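Local coordinates for protein esterase E25 (Uncultured bacterium, PDB 4Q05) that probably hydrolyses carboxylic esters as a dimeric enzyme of the bacterial hormone-sensitive lipase family, at residues 52-57 and 328-333; 75-80 and 172-177; 102-107 and 152-157; 126-131 and 350-355. One frame throughout, in Å; residues are numbered along the deposited sequence.

How the contacts relate
From the N terminus, helix 52-59 opens the widest of these loops, which contact 1 closes 271 residues later behind strand 322-327. Nested inside it is contact 2, joining the start of helix 77-88 to the loop before helix 179-194. Contact 3 is nested deeper still and ties the edge strand 105-111 to helix 151-160. Contact 4 begins within all three loops but ends on helix 342-358, beyond them, so it crosses each of the others. Contacts 3 and 4 touch through Ile156 and Leu351, with centres 15 Å apart, whereas the centres of contacts 2 and 4 are 38 Å apart, on opposite sides of the chain's centre.

Contact 1: residues 52-57 and 328-333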
loop_
_atom_site.group_PDB
_atom_site.type_symbol
_atom_site.label_atom_id
_atom_site.label_comp_id
_atom_site.label_asym_id
_atom_site.label_seq_id
_atom_site.Cartn_x
_atom_site.Cartn_y
_atom_site.Cartn_z
ATOM N N ASP A 52 -17.761 8.817 1.309
ATOM C CA ASP A 52 -18.357 10.051 1.809
ATOM C C ASP A 52 -18.080 10.243 3.292
ATOM O O ASP A 52 -17.740 11.335 3.723
ATOM C CB ASP A 52 -19.860 10.079 1.531
ATOM C CG ASP A 52 -20.163 10.144 0.049
ATOM O OD1 ASP A 52 -19.230 10.465 -0.726
ATOM O OD2 ASP A 52 -21.317 9.873 -0.344
ATOM N N VAL A 53 -18.209 9.177 4.071
ATOM C CA VAL A 53 -17.953 9.265 5.507
ATOM C C VAL A 53 -16.535 9.781 5.787
ATOM O O VAL A 53 -16.341 10.690 6.594
ATOM C CB VAL A 53 -18.159 7.896 6.203
ATOM C CG1 VAL A 53 -17.805 7.979 7.682
ATOM C CG2 VAL A 53 -19.595 7.409 6.020
ATOM N N LEU A 54 -15.537 9.196 5.131
ATOM C CA LEU A 54 -14.150 9.589 5.395
ATOM C C LEU A 54 -13.872 10.975 4.817
ATOM O O LEU A 54 -13.222 11.823 5.451
ATOM C CB LEU A 54 -13.173 8.560 4.817
ATOM C CG LEU A 54 -11.705 8.893 5.054
ATOM C CD1 LEU A 54 -11.449 9.027 6.545
ATOM C CD2 LEU A 54 -10.792 7.825 4.432
ATOM N N TYR A 55 -14.386 11.212 3.616
ATOM C CA TYR A 55 -14.286 12.530 3.010
ATOM C C TYR A 55 -14.819 13.610 3.961
ATOM O O TYR A 55 -14.200 14.665 4.150
ATOM C CB TYR A 55 -15.062 12.565 1.708
ATOM C CG TYR A 55 -14.986 13.899 1.000
ATOM C CD1 TYR A 55 -15.882 14.919 1.302
ATOM C CD2 TYR A 55 -14.020 14.140 0.028
ATOM C CE1 TYR A 55 -15.824 16.147 0.654
ATOM C CE2 TYR A 55 -13.956 15.368 -0.632
ATOM C CZ TYR A 55 -14.860 16.367 -0.308
ATOM O OH TYR A 55 -14.808 17.584 -0.945
ATOM N N ASN A 56 -15.967 13.351 4.573
ATOM C CA ASN A 56 -16.542 14.344 5.485
ATOM C C ASN A 56 -15.711 14.512 6.759
ATOM O O ASN A 56 -15.488 15.628 7.221
ATOM C CB ASN A 56 -18.007 14.017 5.793
ATOM C CG ASN A 56 -18.913 14.262 4.593
ATOM O OD1 ASN A 56 -18.634 15.133 3.767
ATOM N ND2 ASN A 56 -19.992 13.485 4.483
ATOM N N ILE A 57 -15.231 13.402 7.311
ATOM C CA ILE A 57 -14.342 13.478 8.459
ATOM C C ILE A 57 -13.137 14.351 8.137
ATOM O O ILE A 57 -12.796 15.272 8.879
ATOM C CB ILE A 57 -13.853 12.092 8.889
ATOM C CG1 ILE A 57 -14.987 11.318 9.566
ATOM C CG2 ILE A 57 -12.662 12.218 9.832
ATOM C CD1 ILE A 57 -14.597 9.912 9.973
ATOM N N GLU A 328 -7.064 5.135 0.732
ATOM C CA GLU A 328 -7.045 6.539 0.347
ATOM C C GLU A 328 -7.617 7.399 1.476
ATOM O O GLU A 328 -8.710 7.119 1.969
ATOM C CB GLU A 328 -7.910 6.709 -0.906
ATOM C CG GLU A 328 -8.125 8.128 -1.369
ATOM C CD GLU A 328 -6.891 8.701 -2.013
ATOM O OE1 GLU A 328 -5.814 8.068 -1.900
ATOM O OE2 GLU A 328 -6.991 9.781 -2.623
ATOM N N GLY A 329 -6.880 8.441 1.867
ATOM C CA GLY A 329 -7.336 9.413 2.851
ATOM C C GLY A 329 -7.028 9.066 4.300
ATOM O O GLY A 329 -7.054 9.927 5.182
ATOM N N ILE A 330 -6.701 7.804 4.555
ATOM C CA ILE A 330 -6.555 7.353 5.933
ATOM C C ILE A 330 -5.197 7.664 6.556
ATOM O O ILE A 330 -4.141 7.350 5.977
ATOM C CB ILE A 330 -6.914 5.863 6.062
ATOM C CG1 ILE A 330 -8.437 5.732 6.216
ATOM C CG2 ILE A 330 -6.168 5.203 7.225
ATOM C CD1 ILE A 330 -8.902 4.374 6.729
ATOM N N ALA A 331 -5.241 8.294 7.732
ATOM C CA ALA A 331 -4.044 8.580 8.510
ATOM C C ALA A 331 -3.897 7.541 9.612
ATOM O O ALA A 331 -4.718 6.639 9.729
ATOM C CB ALA A 331 -4.120 9.979 9.116
ATOM N N HIS A 332 -2.858 7.691 10.433
ATOM C CA HIS A 332 -2.549 6.750 11.510
ATOM C C HIS A 332 -3.769 6.400 12.354
ATOM O O HIS A 332 -4.278 7.248 13.064
ATOM C CB HIS A 332 -1.500 7.374 12.419
ATOM C CG HIS A 332 -1.124 6.532 13.593
ATOM N ND1 HIS A 332 -0.323 5.412 13.484
ATOM C CD2 HIS A 332 -1.407 6.668 14.911
ATOM C CE1 HIS A 332 -0.133 4.897 14.686
ATOM N NE2 HIS A 332 -0.781 5.637 15.568
ATOM N N GLY A 333 -4.219 5.152 12.281
ATOM C CA GLY A 333 -5.331 4.688 13.094
ATOM C C GLY A 333 -6.728 5.035 12.604
ATOM O O GLY A 333 -7.699 4.643 13.240
#
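Leu54 and Ile330 meet with their side chains at about a right angle, joining helix 52-59 to the loop that follows the last strand of the alpha/beta hydrolase sheet, 322-327. In this fold that loop normally carries the catalytic histidine. His332, which touches Asp302, lies in a corresponding place, consistent with such a role.

All the contact on the helix side comes from Leu54. Its CG stands anti to the backbone N (chi1 -180°); with chi2 at 58° CD1 is folded back, while CD2 continues the extended line from CA and reaches the loop. Leu54 CD2 lies 3.6 Å from Ile330 CG1 and 4.0 Å from the backbone atom Gly329 C. Gly329 has a positive phi of 88°, and its N is hydrogen-bonded to Thr300 OG1, which ties the bend to a neighbouring loop. Glu343 of helix 342-358 touches both Leu54 and Ile330.

The carboxylate of Glu328 takes no part in this apolar contact: it bonds to Asp244 N and Ser306 OG of the second subunit, so the same short loop also serves the dimer interface. The shortest approach between helix and loop is that of Leu54 CD2 to the backbone O of Glu328, 3.3 Å.

Contact 2: residues 75-80 and 172-177; sequences RTESEW and PPSHPA
Pro173 is the residue on which Glu77 and Trp80 converge. Glu77 CG meets two adjacent ring carbons, lying 3.8 Å from Pro173 CB and 3.9 Å from Pro173 CG, while Trp80 CB approaches Pro173 CG alone, at 3.9 Å. The glutamate chain passes the ring at a slant. It has CG anti to its N (chi1 -168°) and runs out extended from there, which carries its carboxylate past the proline toward Ser174. A water completes that side: it donates to Glu77 OE2 at 2.7 Å and is hydrogen-bonded to Ser174 OG at 3.1 Å. Glu77 OE2 also forms a long, weak ion pair with Arg81.

Trp80 starts toward the loop, but its indole leads away from it and packs on Ala265, Ala266 and Leu269 of helix 262-271. Leu269 also touches Pro172, which precedes Pro173 through a cis peptide bond.

Helix 77-88 belongs to the region N-terminal to the central sheet, whereas 172-177 is the connection from strand 164-168 to helix 179-194 of the alpha/beta hydrolase fold. The start of the former is set by a capping box. Thr76, at the N-cap, accepts through OG1 from Glu79 N at 2.8 Å, and Glu79 OE1 accepts in return from Thr76 N at 3.1 Å, 42° out of the carboxylate plane. A second donor, Arg75 N, meets Glu79 OE1 at 2.7 Å, nearly along the C-O axis, giving this oxygen two backbone grips.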
loop_
_atom_site.group_PDB
_atom_site.type_symbol
_atom_site.label_atom_id
_atom_site.label_comp_id
_atom_site.label_asym_id
_atom_site.label_seq_id
_atom_site.Cartn_x
_atom_site.Cartn_y
_atom_site.Cartn_z
ATOM N N ARG A 75 9.876 16.139 29.942
ATOM C CA ARG A 75 11.229 15.755 30.314
ATOM C C ARG A 75 11.210 14.995 31.630
ATOM O O ARG A 75 12.004 14.084 31.835
ATOM C CB ARG A 75 12.141 16.980 30.410
ATOM C CG ARG A 75 12.681 17.435 29.074
ATOM C CD ARG A 75 12.720 18.949 28.949
ATOM N NE ARG A 75 13.737 19.573 29.786
ATOM C CZ ARG A 75 13.480 20.433 30.767
ATOM N NH1 ARG A 75 12.226 20.775 31.046
ATOM N NH2 ARG A 75 14.480 20.949 31.472
ATOM N N THR A 76 10.284 15.360 32.511
ATOM C CA THR A 76 10.215 14.740 33.822
ATOM C C THR A 76 9.096 13.717 33.843
ATOM O O THR A 76 8.157 13.794 33.059
ATOM C CB THR A 76 9.945 15.790 34.921
ATOM O OG1 THR A 76 8.593 16.244 34.826
ATOM C CG2 THR A 76 10.892 16.991 34.777
ATOM N N GLU A 77 9.201 12.756 34.744
ATOM C CA GLU A 77 8.164 11.761 34.906
ATOM C C GLU A 77 6.833 12.457 35.170
ATOM O O GLU A 77 5.787 12.042 34.674
ATOM C CB GLU A 77 8.532 10.842 36.063
ATOM C CG GLU A 77 7.706 9.597 36.170
ATOM C CD GLU A 77 8.285 8.631 37.189
ATOM O OE1 GLU A 77 9.398 8.914 37.693
ATOM O OE2 GLU A 77 7.631 7.601 37.482
ATOM N N SER A 78 6.883 13.539 35.935
ATOM C CA SER A 78 5.678 14.288 36.251
ATOM C C SER A 78 5.078 14.961 35.002
ATOM O O SER A 78 3.859 14.987 34.810
ATOM C CB SER A 78 5.972 15.310 37.351
ATOM O OG SER A 78 4.817 16.070 37.630
ATOM N N GLU A 79 5.931 15.507 34.150
ATOM C CA GLU A 79 5.455 16.068 32.889
ATOM C C GLU A 79 4.904 14.968 31.979
ATOM O O GLU A 79 3.930 15.181 31.257
ATOM C CB GLU A 79 6.569 16.848 32.191
ATOM C CG GLU A 79 6.915 18.159 32.885
ATOM C CD GLU A 79 8.209 18.759 32.379
ATOM O OE1 GLU A 79 8.973 18.038 31.699
ATOM O OE2 GLU A 79 8.459 19.952 32.658
ATOM N N TRP A 80 5.521 13.790 32.016
ATOM C CA TRP A 80 4.991 12.668 31.251
ATOM C C TRP A 80 3.591 12.315 31.717
ATOM O O TRP A 80 2.676 12.221 30.906
ATOM C CB TRP A 80 5.908 11.444 31.326
ATOM C CG TRP A 80 6.953 11.485 30.272
ATOM C CD1 TRP A 80 8.285 11.684 30.449
ATOM C CD2 TRP A 80 6.741 11.377 28.861
ATOM N NE1 TRP A 80 8.930 11.677 29.229
ATOM C CE2 TRP A 80 8.003 11.491 28.238
ATOM C CE3 TRP A 80 5.608 11.180 28.062
ATOM C CZ2 TRP A 80 8.169 11.422 26.849
ATOM C CZ3 TRP A 80 5.774 11.098 26.675
ATOM C CH2 TRP A 80 7.048 11.231 26.086
ATOM N N PRO A 172 5.870 2.796 30.206
ATOM C CA PRO A 172 6.600 3.933 30.776
ATOM C C PRO A 172 5.625 5.095 30.957
ATOM O O PRO A 172 4.585 5.121 30.282
ATOM C CB PRO A 172 7.627 4.282 29.690
ATOM C CG PRO A 172 7.682 3.096 28.784
ATOM C CD PRO A 172 6.324 2.457 28.850
ATOM N N PRO A 173 5.964 6.073 31.817
ATOM C CA PRO A 173 7.226 6.200 32.559
ATOM C C PRO A 173 7.281 5.354 33.831
ATOM O O PRO A 173 8.380 5.072 34.302
ATOM C CB PRO A 173 7.241 7.682 32.949
ATOM C CG PRO A 173 5.809 8.024 33.115
ATOM C CD PRO A 173 5.124 7.276 31.980
ATOM N N SER A 174 6.130 4.971 34.375
ATOM C CA SER A 174 6.085 4.239 35.641
ATOM C C SER A 174 6.710 2.860 35.509
ATOM O O SER A 174 7.338 2.372 36.444
ATOM C CB SER A 174 4.641 4.099 36.142
ATOM O OG SER A 174 4.013 5.364 36.304
ATOM N N HIS A 175 6.520 2.225 34.353
ATOM C CA HIS A 175 7.048 0.881 34.120
ATOM C C HIS A 175 7.863 0.840 32.849
ATOM O O HIS A 175 7.329 0.583 31.757
ATOM C CB HIS A 175 5.922 -0.163 34.061
ATOM C CG HIS A 175 4.924 -0.026 35.168
ATOM N ND1 HIS A 175 5.100 -0.607 36.406
ATOM C CD2 HIS A 175 3.749 0.643 35.228
ATOM C CE1 HIS A 175 4.067 -0.313 37.177
ATOM N NE2 HIS A 175 3.232 0.444 36.485
ATOM N N PRO A 176 9.169 1.086 32.983
ATOM C CA PRO A 176 10.057 1.144 31.821
ATOM C C PRO A 176 10.035 -0.170 31.067
ATOM O O PRO A 176 9.784 -1.227 31.661
ATOM C CB PRO A 176 11.434 1.375 32.452
ATOM C CG PRO A 176 11.139 2.065 33.751
ATOM C CD PRO A 176 9.862 1.439 34.237
ATOM N N ALA A 177 10.273 -0.113 29.764
ATOM C CA ALA A 177 10.471 -1.332 29.002
ATOM C C ALA A 177 11.516 -2.153 29.768
ATOM O O ALA A 177 12.374 -1.573 30.433
ATOM C CB ALA A 177 10.962 -0.993 27.616
HETATM O O HOH W 1 5.070 8.232 36.876
#

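Contact 3: residues 102-107 and 152-157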
loop_
_atom_site.group_PDB
_atom_site.type_symbol
_atom_site.label_atom_id
_atom_site.label_comp_id
_atom_site.label_asym_id
_atom_site.label_seq_id
_atom_site.Cartn_x
_atom_site.Cartn_y
_atom_site.Cartn_z
ATOM N N LEU A 102 -22.986 -0.630 20.436
ATOM C CA LEU A 102 -22.861 -1.844 19.645
ATOM C C LEU A 102 -23.101 -3.111 20.460
ATOM O O LEU A 102 -23.018 -4.223 19.939
ATOM C CB LEU A 102 -21.499 -1.880 18.955
ATOM C CG LEU A 102 -21.305 -0.725 17.969
ATOM C CD1 LEU A 102 -19.880 -0.666 17.451
ATOM C CD2 LEU A 102 -22.286 -0.854 16.823
ATOM N N SER A 103 -23.409 -2.941 21.738
ATOM C CA SER A 103 -23.680 -4.086 22.588
ATOM C C SER A 103 -22.425 -4.942 22.736
ATOM O O SER A 103 -22.481 -6.166 22.660
ATOM C CB SER A 103 -24.828 -4.915 22.003
ATOM O OG SER A 103 -26.037 -4.174 22.026
ATOM N N VAL A 104 -21.288 -4.289 22.935
ATOM C CA VAL A 104 -20.056 -5.008 23.179
ATOM C C VAL A 104 -19.817 -5.040 24.680
ATOM O O VAL A 104 -19.921 -4.021 25.358
ATOM C CB VAL A 104 -18.860 -4.357 22.458
ATOM C CG1 VAL A 104 -17.609 -5.182 22.680
ATOM C CG2 VAL A 104 -19.144 -4.255 20.969
ATOM N N SER A 105 -19.540 -6.226 25.202
ATOM C CA SER A 105 -19.212 -6.377 26.610
ATOM C C SER A 105 -17.730 -6.083 26.769
ATOM O O SER A 105 -16.904 -6.673 26.072
ATOM C CB SER A 105 -19.528 -7.807 27.064
ATOM O OG SER A 105 -18.826 -8.147 28.242
ATOM N N VAL A 106 -17.398 -5.158 27.669
ATOM C CA VAL A 106 -16.005 -4.883 27.994
ATOM C C VAL A 106 -15.757 -5.058 29.484
ATOM O O VAL A 106 -16.258 -4.285 30.306
ATOM C CB VAL A 106 -15.590 -3.466 27.587
ATOM C CG1 VAL A 106 -14.125 -3.250 27.916
ATOM C CG2 VAL A 106 -15.859 -3.246 26.097
ATOM N N GLU A 107 -14.977 -6.071 29.836
ATOM C CA GLU A 107 -14.833 -6.439 31.247
ATOM C C GLU A 107 -13.384 -6.552 31.660
ATOM O O GLU A 107 -12.627 -7.324 31.066
ATOM C CB GLU A 107 -15.537 -7.765 31.531
ATOM C CG GLU A 107 -17.060 -7.688 31.418
ATOM C CD GLU A 107 -17.706 -6.960 32.588
ATOM O OE1 GLU A 107 -16.987 -6.565 33.536
ATOM O OE2 GLU A 107 -18.939 -6.788 32.561
ATOM N N GLU A 152 -9.944 0.216 19.962
ATOM C CA GLU A 152 -9.671 -0.595 18.780
ATOM C C GLU A 152 -10.110 -2.054 18.969
ATOM O O GLU A 152 -10.519 -2.716 18.012
ATOM C CB GLU A 152 -8.198 -0.519 18.383
ATOM C CG GLU A 152 -7.854 -1.348 17.158
ATOM C CD GLU A 152 -6.374 -1.280 16.801
ATOM O OE1 GLU A 152 -5.522 -1.224 17.719
ATOM O OE2 GLU A 152 -6.065 -1.289 15.596
ATOM N N ALA A 153 -10.008 -2.550 20.200
ATOM C CA ALA A 153 -10.435 -3.907 20.528
ATOM C C ALA A 153 -11.928 -4.055 20.302
ATOM O O ALA A 153 -12.407 -5.083 19.833
ATOM C CB ALA A 153 -10.112 -4.219 21.980
ATOM N N ILE A 154 -12.669 -3.029 20.683
ATOM C CA ILE A 154 -14.113 -3.028 20.484
ATOM C C ILE A 154 -14.434 -3.075 18.985
ATOM O O ILE A 154 -15.321 -3.819 18.550
ATOM C CB ILE A 154 -14.731 -1.787 21.131
ATOM C CG1 ILE A 154 -14.600 -1.877 22.657
ATOM C CG2 ILE A 154 -16.195 -1.615 20.709
ATOM C CD1 ILE A 154 -14.789 -0.535 23.353
ATOM N N VAL A 155 -13.691 -2.301 18.197
ATOM C CA VAL A 155 -13.902 -2.274 16.752
ATOM C C VAL A 155 -13.592 -3.626 16.130
ATOM O O VAL A 155 -14.368 -4.154 15.331
ATOM C CB VAL A 155 -13.014 -1.228 16.055
ATOM C CG1 VAL A 155 -13.111 -1.400 14.553
ATOM C CG2 VAL A 155 -13.402 0.178 16.472
ATOM N N ILE A 156 -12.444 -4.188 16.492
ATOM C CA ILE A 156 -12.087 -5.495 16.000
ATOM C C ILE A 156 -13.146 -6.522 16.405
ATOM O O ILE A 156 -13.614 -7.316 15.585
ATOM C CB ILE A 156 -10.701 -5.915 16.542
ATOM C CG1 ILE A 156 -9.606 -5.010 15.959
ATOM C CG2 ILE A 156 -10.429 -7.366 16.230
ATOM C CD1 ILE A 156 -8.223 -5.207 16.612
ATOM N N ALA A 157 -13.518 -6.513 17.678
ATOM C CA ALA A 157 -14.483 -7.502 18.164
ATOM C C ALA A 157 -15.786 -7.462 17.354
ATOM O O ALA A 157 -16.210 -8.485 16.824
ATOM C CB ALA A 157 -14.759 -7.310 19.644
#
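Val104 and Ile154 mark the closest backbone approach, with CA atoms 6.8 Å apart, where the chain passes from helix 91-102 into strand 105-111 alongside helix 151-160. The passage is made by a Schellman motif: Ser103, with a positive phi of 65°, ends the helix and leads into an extended run in which Val104 and Val106, two residues apart, both point toward helix 151-160.

Ile154 receives both valines, each on a different branch. With CG2 anti to the backbone N and CG1 beside it (chi1 -68°), the isoleucine sends its two arms apart. Ile154 CG2 meets Val104 CG2 at 4.0 Å, the two side chains running at a slant to each other. The longer arm goes to Val106, whose CG2 is 3.9 Å from Ile154 CG1 and 4.0 Å from Ile154 CD1, here at about a right angle. In both valines the touching methyl, CG2, is the one beside the residue's own backbone N. The contact is wholly apolar.

Between the valines, Ser105 pairs through its backbone with Thr120, attaching strand 105-111, outermost in this chain's sheet, to strand 114-120. Helix 151-160 belongs to the beta-alpha-beta crossover from strand 132-136 to strand 164-168. Ala95, Ile98 and Ser99 of helix 91-102 also pack on Ile154, Val119 of strand 114-120 lies against Val104, Ala153 and Ala157, and strand 132-136 meets Ile156 through Phe133 and His135.

Contact 4: residues 126-131 and 350-355; sequences PDLEDK and ELNAFL
Lys131 NZ bridges two oxygens of the loop from which Leu128 reaches helix 342-358. Lys131 NZ donates to Asp130 OD1 at 2.7 Å, a salt bridge using the syn lone pair, and to the backbone O of Asp127 at 2.8 Å. The second bond arrives with a C=O...N angle of 156° and is tilted 24° from the carbonyl plane. The motif so braced is a type I beta turn, Leu128 to Lys131, following a short 3-10 segment, 126-128, in the connection from strand 114-120 to strand 132-136 of the alpha/beta hydrolase sheet. The turn is closed by Lys131 N to Leu128 O, 3.0 Å. Asp130 has a second basic partner, since its OD2 forms a salt bridge with Lys199, so the two lysines share one carboxylate and probably keep it ionised.

Leu128 alone carries the loop's part of the contact. Its CG lies beside the backbone N (chi1 -63°), and the two methyls then divide between two residues one turn apart on the C-terminal helix. CD1 comes up against the side-chain amide of Asn352, while CD2 goes to Leu355, the two leucines meeting at about a right angle. Leu356 of the same helix also touches Leu128. On other faces of the same helix turns, Glu350 forms a salt bridge with Arg316 of the second subunit, and Phe354 meets Phe295 of strand 294-299 edge-to-face. At the junction itself, Leu128 CD2 is 4.1 Å from Leu355 CB and equally far from the backbone O of Leu355.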
loop_
_atom_site.group_PDB
_atom_site.type_symbol
_atom_site.label_atom_id
_atom_site.label_comp_id
_atom_site.label_asym_id
_atom_site.label_seq_id
_atom_site.Cartn_x
_atom_site.Cartn_y
_atom_site.Cartn_z
ATOM N N PRO A 126 -19.462 -18.087 13.416
ATOM C CA PRO A 126 -19.498 -19.515 13.743
ATOM C C PRO A 126 -18.105 -20.142 13.788
ATOM O O PRO A 126 -17.757 -20.791 14.777
ATOM C CB PRO A 126 -20.319 -20.107 12.595
ATOM C CG PRO A 126 -21.272 -18.997 12.234
ATOM C CD PRO A 126 -20.497 -17.713 12.433
ATOM N N ASP A 127 -17.309 -19.946 12.744
ATOM C CA ASP A 127 -15.994 -20.581 12.708
ATOM C C ASP A 127 -14.948 -19.837 13.543
ATOM O O ASP A 127 -13.792 -20.243 13.569
ATOM C CB ASP A 127 -15.497 -20.766 11.271
ATOM C CG ASP A 127 -16.336 -21.764 10.479
ATOM O OD1 ASP A 127 -16.856 -22.734 11.077
ATOM O OD2 ASP A 127 -16.473 -21.577 9.251
ATOM N N LEU A 128 -15.350 -18.755 14.211
ATOM C CA LEU A 128 -14.448 -18.035 15.120
ATOM C C LEU A 128 -14.853 -18.236 16.577
ATOM O O LEU A 128 -14.273 -17.641 17.495
ATOM C CB LEU A 128 -14.405 -16.545 14.787
ATOM C CG LEU A 128 -13.859 -16.213 13.399
ATOM C CD1 LEU A 128 -13.722 -14.705 13.226
ATOM C CD2 LEU A 128 -12.521 -16.909 13.190
ATOM N N GLU A 129 -15.846 -19.094 16.777
ATOM C CA GLU A 129 -16.388 -19.353 18.103
ATOM C C GLU A 129 -15.356 -19.924 19.090
ATOM O O GLU A 129 -15.404 -19.617 20.274
ATOM C CB GLU A 129 -17.620 -20.264 17.994
ATOM C CG GLU A 129 -18.228 -20.646 19.318
ATOM C CD GLU A 129 -18.748 -19.456 20.090
ATOM O OE1 GLU A 129 -19.156 -18.466 19.453
ATOM O OE2 GLU A 129 -18.753 -19.521 21.335
ATOM N N ASP A 130 -14.428 -20.750 18.615
ATOM C CA ASP A 130 -13.376 -21.268 19.494
ATOM C C ASP A 130 -12.053 -20.540 19.275
ATOM O O ASP A 130 -10.985 -21.051 19.622
ATOM C CB ASP A 130 -13.163 -22.764 19.273
ATOM C CG ASP A 130 -12.589 -23.077 17.900
ATOM O OD1 ASP A 130 -12.708 -22.227 16.987
ATOM O OD2 ASP A 130 -12.030 -24.181 17.734
ATOM N N LYS A 131 -12.120 -19.347 18.699
ATOM C CA LYS A 131 -10.909 -18.605 18.378
ATOM C C LYS A 131 -10.789 -17.401 19.309
ATOM O O LYS A 131 -11.756 -17.010 19.960
ATOM C CB LYS A 131 -10.942 -18.149 16.915
ATOM C CG LYS A 131 -11.204 -19.268 15.898
ATOM C CD LYS A 131 -10.244 -20.430 16.072
ATOM C CE LYS A 131 -10.273 -21.366 14.864
ATOM N NZ LYS A 131 -11.662 -21.752 14.513
ATOM N N GLU A 350 -12.523 -7.858 5.767
ATOM C CA GLU A 350 -11.321 -8.540 5.288
ATOM C C GLU A 350 -10.583 -9.236 6.442
ATOM O O GLU A 350 -10.125 -10.363 6.295
ATOM C CB GLU A 350 -10.382 -7.558 4.580
ATOM C CG GLU A 350 -10.947 -6.977 3.275
ATOM C CD GLU A 350 -10.876 -7.945 2.086
ATOM O OE1 GLU A 350 -10.344 -9.071 2.225
ATOM O OE2 GLU A 350 -11.362 -7.563 1.002
ATOM N N LEU A 351 -10.469 -8.568 7.592
ATOM C CA LEU A 351 -9.809 -9.183 8.736
ATOM C C LEU A 351 -10.561 -10.456 9.095
ATOM O O LEU A 351 -9.967 -11.516 9.292
ATOM C CB LEU A 351 -9.767 -8.235 9.941
ATOM C CG LEU A 351 -9.077 -8.830 11.179
ATOM C CD1 LEU A 351 -7.696 -9.366 10.821
ATOM C CD2 LEU A 351 -8.991 -7.833 12.338
ATOM N N ASN A 352 -11.881 -10.346 9.169
ATOM C CA ASN A 352 -12.705 -11.505 9.464
ATOM C C ASN A 352 -12.416 -12.658 8.519
ATOM O O ASN A 352 -12.241 -13.796 8.952
ATOM C CB ASN A 352 -14.188 -11.146 9.410
ATOM C CG ASN A 352 -15.076 -12.369 9.541
ATOM O OD1 ASN A 352 -15.408 -12.798 10.647
ATOM N ND2 ASN A 352 -15.451 -12.940 8.417
ATOM N N ALA A 353 -12.364 -12.364 7.224
ATOM C CA ALA A 353 -12.077 -13.397 6.236
ATOM C C ALA A 353 -10.679 -13.967 6.456
ATOM O O ALA A 353 -10.433 -15.148 6.258
ATOM C CB ALA A 353 -12.225 -12.853 4.820
ATOM N N PHE A 354 -9.773 -13.109 6.888
ATOM C CA PHE A 354 -8.381 -13.477 7.093
ATOM C C PHE A 354 -8.264 -14.411 8.297
ATOM O O PHE A 354 -7.528 -15.389 8.260
ATOM C CB PHE A 354 -7.564 -12.200 7.304
ATOM C CG PHE A 354 -6.090 -12.427 7.407
ATOM C CD1 PHE A 354 -5.295 -12.434 6.273
ATOM C CD2 PHE A 354 -5.490 -12.596 8.649
ATOM C CE1 PHE A 354 -3.928 -12.621 6.366
ATOM C CE2 PHE A 354 -4.115 -12.769 8.751
ATOM C CZ PHE A 354 -3.337 -12.791 7.604
ATOM N N LEU A 355 -9.001 -14.104 9.362
ATOM C CA LEU A 355 -9.043 -14.969 10.544
ATOM C C LEU A 355 -9.710 -16.314 10.237
ATOM O O LEU A 355 -9.270 -17.356 10.716
ATOM C CB LEU A 355 -9.779 -14.278 11.694
ATOM C CG LEU A 355 -9.195 -12.957 12.206
ATOM C CD1 LEU A 355 -10.035 -12.425 13.351
ATOM C CD2 LEU A 355 -7.739 -13.130 12.634
#